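Local coordinates for protein endoglucanase (PDB 6KDD) that probably hydrolyses beta-glucosidic linkages in glucans, as an endoglucanase of glycoside hydrolase family 5, at residues S278-A283 and F288-W293. Residues are numbered along the deposited sequence; the frame is centred on the assembly and turned at random.
Sequences SVRKMA and FSYAYW
Arg280 lays the aliphatic part of its side chain over the phenol ring of Tyr290, joining the helix of 278-283 to the strand that follows it in the chain. CB of Arg280 makes no close contact with the strand, but with chi1 at -172° CG stands anti to the backbone N, which brings it over one face of the Tyr290 ring. There it is displaced toward the hydroxyl end, with 3.4 Å between Arg280 CG and Tyr290 CZ; this is a CH-pi contact, CG lying 3.8 Å from the ring centroid. A bend at chi2 swings the next methylene past the rim, so that Arg280 CD lies 3.5 Å from Tyr290 OH. A second bend, at chi3, turns the guanidinium away beyond the hydroxyl end, where NE is hydrogen-bonded to the carbonyl O of Ala316 and NH1 forms a salt bridge with Glu284. The hydroxyl of Tyr290 makes a weak hydrogen bond to the carbonyl of Val317, so both polar ends reach the C-terminal helix 313-318. With an alanine at Tyr290, the Arg280 methylenes would probably lose the ring face they lie on, and the carbonyl of Val317 its weak hydroxyl partner.

One turn further along the helix, Ala283 meets the start of the strand segment. Ala283 O accepts a hydrogen bond from Phe288 N (2.8 Å). Beside it, Ala283 CB packs 3.9 Å from Phe288 CB. The Phe288 side chain also touches Ile256 on the neighbouring parallel strand. Entirely buried, the contact closes the last beta-alpha-beta unit of the (beta/alpha)8 TIM barrel, in which helix 269-285 packs outside the eighth strand, 289-292, a fold characteristic of family 5 glycoside hydrolases.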
loop_
_atom_site.group_PDB
_atom_site.type_symbol
_atom_site.label_atom_id
_atom_site.label_comp_id
_atom_site.label_asym_id
_atom_site.label_seq_id
_atom_site.Cartn_x
_atom_site.Cartn_y
_atom_site.Cartn_z
ATOM N N SER A 278 16.350 -8.998 1.376
ATOM C CA SER A 278 17.184 -7.987 0.746
ATOM C C SER A 278 16.441 -6.679 0.526
ATOM O O SER A 278 17.003 -5.617 0.802
ATOM C CB SER A 278 17.726 -8.477 -0.567
ATOM O OG SER A 278 18.609 -9.546 -0.305
ATOM N N VAL A 279 15.218 -6.761 -0.038
ATOM C CA VAL A 279 14.395 -5.581 -0.237
ATOM C C VAL A 279 14.117 -4.889 1.103
ATOM O O VAL A 279 14.221 -3.656 1.218
ATOM C CB VAL A 279 13.101 -5.919 -1.001
ATOM C CG1 VAL A 279 12.117 -4.773 -0.906
ATOM C CG2 VAL A 279 13.416 -6.179 -2.482
ATOM N N ARG A 280 13.738 -5.688 2.101
ATOM C CA ARG A 280 13.406 -5.135 3.408
ATOM C C ARG A 280 14.619 -4.439 4.039
ATOM O O ARG A 280 14.507 -3.320 4.541
ATOM C CB ARG A 280 12.821 -6.228 4.305
ATOM C CG ARG A 280 12.275 -5.690 5.625
ATOM C CD ARG A 280 13.375 -5.706 6.673
ATOM N NE ARG A 280 13.591 -7.097 6.967
ATOM C CZ ARG A 280 14.623 -7.584 7.637
ATOM N NH1 ARG A 280 15.567 -6.786 8.109
ATOM N NH2 ARG A 280 14.700 -8.885 7.845
ATOM N N LYS A 281 15.782 -5.103 4.034
ATOM C CA LYS A 281 16.996 -4.481 4.562
ATOM C C LYS A 281 17.368 -3.231 3.770
ATOM O O LYS A 281 17.887 -2.276 4.333
ATOM C CB LYS A 281 18.188 -5.434 4.557
ATOM C CG LYS A 281 18.069 -6.593 5.535
ATOM C CD LYS A 281 19.177 -7.599 5.340
ATOM C CE LYS A 281 20.015 -7.776 6.590
ATOM N NZ LYS A 281 19.364 -8.686 7.567
ATOM N N MET A 282 17.066 -3.196 2.472
ATOM C CA MET A 282 17.371 -1.998 1.700
ATOM C C MET A 282 16.458 -0.848 2.108
ATOM O O MET A 282 16.896 0.302 2.168
ATOM C CB MET A 282 17.274 -2.219 0.187
ATOM C CG MET A 282 18.211 -1.312 -0.622
ATOM S SD MET A 282 19.967 -1.729 -0.296
ATOM C CE MET A 282 20.183 -3.188 -1.314
ATOM N N ALA A 283 15.183 -1.141 2.388
ATOM C CA ALA A 283 14.269 -0.086 2.825
ATOM C C ALA A 283 14.758 0.455 4.175
ATOM O O ALA A 283 14.828 1.664 4.378
ATOM C CB ALA A 283 12.844 -0.664 2.909
ATOM N N PHE A 288 13.333 3.949 4.763
ATOM C CA PHE A 288 11.996 3.904 4.184
ATOM C C PHE A 288 11.144 3.045 5.108
ATOM O O PHE A 288 11.636 2.004 5.530
ATOM C CB PHE A 288 12.012 3.131 2.859
ATOM C CG PHE A 288 12.721 3.816 1.719
ATOM C CD1 PHE A 288 13.181 5.121 1.851
ATOM C CD2 PHE A 288 12.965 3.131 0.527
ATOM C CE1 PHE A 288 13.832 5.747 0.799
ATOM C CE2 PHE A 288 13.630 3.759 -0.520
ATOM C CZ PHE A 288 14.060 5.060 -0.374
ATOM N N SER A 289 9.910 3.476 5.432
ATOM C CA SER A 289 9.013 2.552 6.122
ATOM C C SER A 289 8.537 1.536 5.075
ATOM O O SER A 289 8.671 1.770 3.874
ATOM C CB SER A 289 7.809 3.250 6.726
ATOM O OG SER A 289 7.177 4.050 5.733
ATOM N N TYR A 290 7.857 0.478 5.508
ATOM C CA TYR A 290 7.450 -0.488 4.499
ATOM C C TYR A 290 6.194 -1.245 4.910
ATOM O O TYR A 290 5.912 -1.369 6.088
ATOM C CB TYR A 290 8.572 -1.501 4.253
ATOM C CG TYR A 290 9.045 -2.361 5.401
ATOM C CD1 TYR A 290 8.434 -3.576 5.717
ATOM C CD2 TYR A 290 10.159 -1.983 6.146
ATOM C CE1 TYR A 290 8.885 -4.366 6.760
ATOM C CE2 TYR A 290 10.637 -2.788 7.186
ATOM C CZ TYR A 290 10.020 -3.991 7.479
ATOM O OH TYR A 290 10.487 -4.810 8.503
ATOM N N ALA A 291 5.535 -1.833 3.913
ATOM C CA ALA A 291 4.425 -2.750 4.141
ATOM C C ALA A 291 4.528 -3.894 3.142
ATOM O O ALA A 291 4.460 -3.714 1.916
ATOM C CB ALA A 291 3.088 -2.058 4.067
ATOM N N TYR A 292 4.719 -5.082 3.707
ATOM C CA TYR A 292 4.864 -6.279 2.914
ATOM C C TYR A 292 3.548 -6.604 2.196
ATOM O O TYR A 292 2.479 -6.460 2.788
ATOM C CB TYR A 292 5.307 -7.426 3.817
ATOM C CG TYR A 292 5.401 -8.729 3.061
ATOM C CD1 TYR A 292 6.435 -8.934 2.146
ATOM C CD2 TYR A 292 4.439 -9.726 3.221
ATOM C CE1 TYR A 292 6.495 -10.104 1.392
ATOM C CE2 TYR A 292 4.533 -10.930 2.525
ATOM C CZ TYR A 292 5.544 -11.092 1.590
ATOM O OH TYR A 292 5.624 -12.239 0.862
ATOM N N TRP A 293 3.645 -7.102 0.954
ATOM C CA TRP A 293 2.485 -7.647 0.237
ATOM C C TRP A 293 2.606 -9.166 0.169
ATOM O O TRP A 293 3.484 -9.652 -0.539
ATOM C CB TRP A 293 2.409 -7.115 -1.209
ATOM C CG TRP A 293 1.149 -7.577 -1.894
ATOM C CD1 TRP A 293 0.981 -8.675 -2.706
ATOM C CD2 TRP A 293 -0.142 -6.946 -1.793
ATOM N NE1 TRP A 293 -0.328 -8.731 -3.149
ATOM C CE2 TRP A 293 -1.033 -7.680 -2.621
ATOM C CE3 TRP A 293 -0.620 -5.802 -1.125
ATOM C CZ2 TRP A 293 -2.396 -7.356 -2.713
ATOM C CZ3 TRP A 293 -1.953 -5.448 -1.264
ATOM C CH2 TRP A 293 -2.837 -6.240 -2.018
#